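Local coordinates for protein FLUORESCENT IN BLUE LIGHT, chloroplastic (Arabidopsis thaliana, PDB 4YVO) that negatively regulates tetrapyrrole (including chlorophyll) biosynthesis in chloroplasts, probably by repressing the glutamyl-tRNA reductase HEMA1, which its TPR domain engages, at residues A[91-102]-A[111-122]. Residues are numbered along the deposited sequence; the frame is centred on the assembly and turned at random.
Sequences EKKAARGLGASL and AIQYHSMVLAIS
With CG swung away from the carbonyl carbon (chi1 -74°), Tyr114 enters helix 91-102 as a knob among Ala95, Leu98, Gly99 and Leu102; a similar torsion in His115 (chi1 -67°) lays its imidazole against Gly99. The two segments form the antiparallel helical hairpin of the second tetratricopeptide repeat, their axes 7.6 Å apart at closest approach. Leu98 CD1 makes a CH-pi contact over one face of the phenol, 4.0 Å from the Tyr114 ring centroid, while Leu102 CD1 approaches Tyr114 CD2 obliquely. Gly99 makes the closeness possible: its CA lies over the imidazole, 3.7 Å from the His115 ring centroid, where a side chain would collide with the His115 NE2 that hydrogen-bonds to Gln103 OE1. At the other end, the Lys92 chain runs past Ile121, its CG 3.6 Å from Ile121 CG2, and bends at chi3 (-59°), and Lys92 NZ donates to Ser122 OG at 2.8 Å. The Lys92 ammonium also reaches Ser129 O and pairs with Glu127, linking the hairpin to the connection leading to helix 131-144. A leucine in place of Lys92 would probably leave Glu127 without this charge partner and Ser129 O and Ser122 OG without this donor. Ser122 OG in turn donates to Val118 O.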
# COMPACT_ATOMS: atom_id res chain seq x y z
N GLU A 91 1.60 2.33 9.66
CA GLU A 91 0.37 1.75 9.13
C GLU A 91 0.32 1.88 7.61
O GLU A 91 -0.08 0.95 6.90
CB GLU A 91 -0.86 2.40 9.76
CG GLU A 91 -2.15 1.70 9.40
CD GLU A 91 -3.38 2.37 9.98
OE1 GLU A 91 -3.22 3.34 10.76
OE2 GLU A 91 -4.51 1.93 9.66
N LYS A 92 0.72 3.05 7.11
CA LYS A 92 0.76 3.27 5.67
C LYS A 92 1.75 2.33 4.97
O LYS A 92 1.48 1.87 3.86
CB LYS A 92 1.05 4.75 5.35
CG LYS A 92 -0.14 5.65 5.69
CD LYS A 92 -0.06 7.03 5.07
CE LYS A 92 1.18 7.78 5.48
NZ LYS A 92 1.32 9.11 4.78
N LYS A 93 2.88 2.05 5.60
CA LYS A 93 3.85 1.14 5.01
C LYS A 93 3.27 -0.28 4.93
O LYS A 93 3.46 -0.99 3.93
CB LYS A 93 5.16 1.13 5.81
CG LYS A 93 5.88 2.47 5.86
CD LYS A 93 7.19 2.37 6.64
CE LYS A 93 7.79 3.74 6.90
NZ LYS A 93 8.91 3.69 7.88
N ALA A 94 2.55 -0.68 5.97
CA ALA A 94 1.93 -2.00 5.98
C ALA A 94 0.84 -2.09 4.91
O ALA A 94 0.74 -3.08 4.19
CB ALA A 94 1.37 -2.33 7.37
N ALA A 95 0.03 -1.03 4.80
CA ALA A 95 -1.04 -1.00 3.81
C ALA A 95 -0.48 -1.07 2.39
O ALA A 95 -1.03 -1.78 1.54
CB ALA A 95 -1.91 0.23 3.99
N ARG A 96 0.59 -0.33 2.12
CA ARG A 96 1.24 -0.40 0.81
C ARG A 96 1.74 -1.82 0.53
O ARG A 96 1.59 -2.32 -0.59
CB ARG A 96 2.40 0.58 0.74
CG ARG A 96 3.27 0.39 -0.51
CD ARG A 96 4.33 1.46 -0.62
NE ARG A 96 5.12 1.55 0.60
CZ ARG A 96 5.73 2.66 1.02
NH1 ARG A 96 5.63 3.78 0.32
NH2 ARG A 96 6.42 2.64 2.14
N GLY A 97 2.35 -2.45 1.53
CA GLY A 97 2.84 -3.81 1.37
C GLY A 97 1.71 -4.77 1.06
O GLY A 97 1.85 -5.65 0.21
N LEU A 98 0.59 -4.63 1.76
CA LEU A 98 -0.59 -5.45 1.49
C LEU A 98 -1.08 -5.24 0.05
O LEU A 98 -1.34 -6.21 -0.67
CB LEU A 98 -1.71 -5.14 2.49
CG LEU A 98 -1.42 -5.67 3.90
CD1 LEU A 98 -2.33 -5.03 4.94
CD2 LEU A 98 -1.55 -7.19 3.93
N GLY A 99 -1.19 -3.99 -0.36
CA GLY A 99 -1.63 -3.67 -1.71
C GLY A 99 -0.72 -4.28 -2.76
O GLY A 99 -1.18 -4.86 -3.73
N ALA A 100 0.59 -4.14 -2.56
CA ALA A 100 1.55 -4.71 -3.51
C ALA A 100 1.47 -6.23 -3.53
O ALA A 100 1.53 -6.85 -4.60
CB ALA A 100 2.97 -4.25 -3.17
N SER A 101 1.32 -6.84 -2.36
CA SER A 101 1.20 -8.30 -2.27
C SER A 101 -0.03 -8.80 -3.01
O SER A 101 0.01 -9.82 -3.70
CB SER A 101 1.11 -8.74 -0.81
OG SER A 101 2.29 -8.40 -0.10
N LEU A 102 -1.13 -8.06 -2.87
CA LEU A 102 -2.37 -8.43 -3.54
C LEU A 102 -2.28 -8.24 -5.06
O LEU A 102 -2.79 -9.06 -5.82
CB LEU A 102 -3.54 -7.67 -2.94
CG LEU A 102 -3.89 -8.13 -1.52
CD1 LEU A 102 -4.68 -7.05 -0.81
CD2 LEU A 102 -4.64 -9.45 -1.55
N ALA A 111 -6.49 -5.14 -3.57
CA ALA A 111 -5.31 -4.28 -3.56
C ALA A 111 -5.70 -2.81 -3.44
O ALA A 111 -5.11 -2.06 -2.66
CB ALA A 111 -4.45 -4.52 -4.80
N ILE A 112 -6.73 -2.41 -4.19
CA ILE A 112 -7.21 -1.04 -4.14
C ILE A 112 -7.67 -0.65 -2.74
O ILE A 112 -7.41 0.47 -2.30
CB ILE A 112 -8.33 -0.78 -5.18
CG1 ILE A 112 -7.74 -0.82 -6.59
CG2 ILE A 112 -9.02 0.57 -4.95
CD1 ILE A 112 -8.78 -0.99 -7.69
N GLN A 113 -8.31 -1.58 -2.04
CA GLN A 113 -8.72 -1.33 -0.65
C GLN A 113 -7.52 -0.88 0.20
O GLN A 113 -7.62 0.08 0.97
CB GLN A 113 -9.36 -2.58 -0.03
CG GLN A 113 -9.61 -2.47 1.46
CD GLN A 113 -10.04 -3.78 2.10
OE1 GLN A 113 -10.33 -4.76 1.41
NE2 GLN A 113 -10.07 -3.81 3.43
N TYR A 114 -6.39 -1.57 0.05
CA TYR A 114 -5.23 -1.26 0.89
C TYR A 114 -4.45 -0.04 0.42
O TYR A 114 -4.05 0.78 1.25
CB TYR A 114 -4.36 -2.50 1.10
CG TYR A 114 -5.03 -3.44 2.07
CD1 TYR A 114 -5.07 -3.14 3.43
CD2 TYR A 114 -5.68 -4.58 1.64
CE1 TYR A 114 -5.71 -3.97 4.33
CE2 TYR A 114 -6.33 -5.42 2.54
CZ TYR A 114 -6.33 -5.11 3.88
OH TYR A 114 -6.97 -5.94 4.79
N HIS A 115 -4.25 0.11 -0.88
CA HIS A 115 -3.63 1.35 -1.36
C HIS A 115 -4.49 2.56 -1.00
O HIS A 115 -3.96 3.65 -0.72
CB HIS A 115 -3.37 1.31 -2.86
CG HIS A 115 -2.33 0.32 -3.26
ND1 HIS A 115 -1.03 0.35 -2.81
CD2 HIS A 115 -2.40 -0.75 -4.12
CE1 HIS A 115 -0.36 -0.64 -3.34
NE2 HIS A 115 -1.14 -1.32 -4.13
N SER A 116 -5.81 2.39 -0.99
CA SER A 116 -6.70 3.48 -0.63
C SER A 116 -6.52 3.90 0.82
O SER A 116 -6.70 5.06 1.16
CB SER A 116 -8.16 3.13 -0.91
OG SER A 116 -8.36 3.00 -2.31
N MET A 117 -6.13 2.95 1.67
CA MET A 117 -5.85 3.27 3.07
C MET A 117 -4.68 4.24 3.18
O MET A 117 -4.67 5.10 4.06
CB MET A 117 -5.52 2.03 3.88
CG MET A 117 -6.69 1.17 4.22
SD MET A 117 -6.11 -0.20 5.22
CE MET A 117 -5.33 0.67 6.57
N VAL A 118 -3.67 4.08 2.33
CA VAL A 118 -2.55 5.00 2.32
C VAL A 118 -3.07 6.42 2.11
O VAL A 118 -2.70 7.35 2.84
CB VAL A 118 -1.51 4.66 1.23
CG1 VAL A 118 -0.40 5.70 1.21
CG2 VAL A 118 -0.93 3.27 1.46
N LEU A 119 -3.96 6.58 1.14
CA LEU A 119 -4.55 7.89 0.86
C LEU A 119 -5.40 8.39 2.02
O LEU A 119 -5.33 9.57 2.41
CB LEU A 119 -5.41 7.83 -0.41
CG LEU A 119 -4.64 7.41 -1.68
CD1 LEU A 119 -5.58 7.43 -2.87
CD2 LEU A 119 -3.42 8.29 -1.94
N ALA A 120 -6.21 7.51 2.59
CA ALA A 120 -7.13 7.91 3.65
C ALA A 120 -6.38 8.32 4.92
O ALA A 120 -6.71 9.33 5.53
CB ALA A 120 -8.13 6.79 3.95
N ILE A 121 -5.37 7.54 5.31
CA ILE A 121 -4.57 7.86 6.49
C ILE A 121 -3.84 9.18 6.27
O ILE A 121 -3.76 10.03 7.17
CB ILE A 121 -3.56 6.73 6.80
CG1 ILE A 121 -4.29 5.43 7.18
CG2 ILE A 121 -2.60 7.15 7.91
CD1 ILE A 121 -3.42 4.20 7.03
N SER A 122 -3.31 9.37 5.07
CA SER A 122 -2.60 10.61 4.75
C SER A 122 -3.47 11.85 4.91
O SER A 122 -3.00 12.87 5.40
CB SER A 122 -2.01 10.55 3.35
OG SER A 122 -1.04 9.51 3.27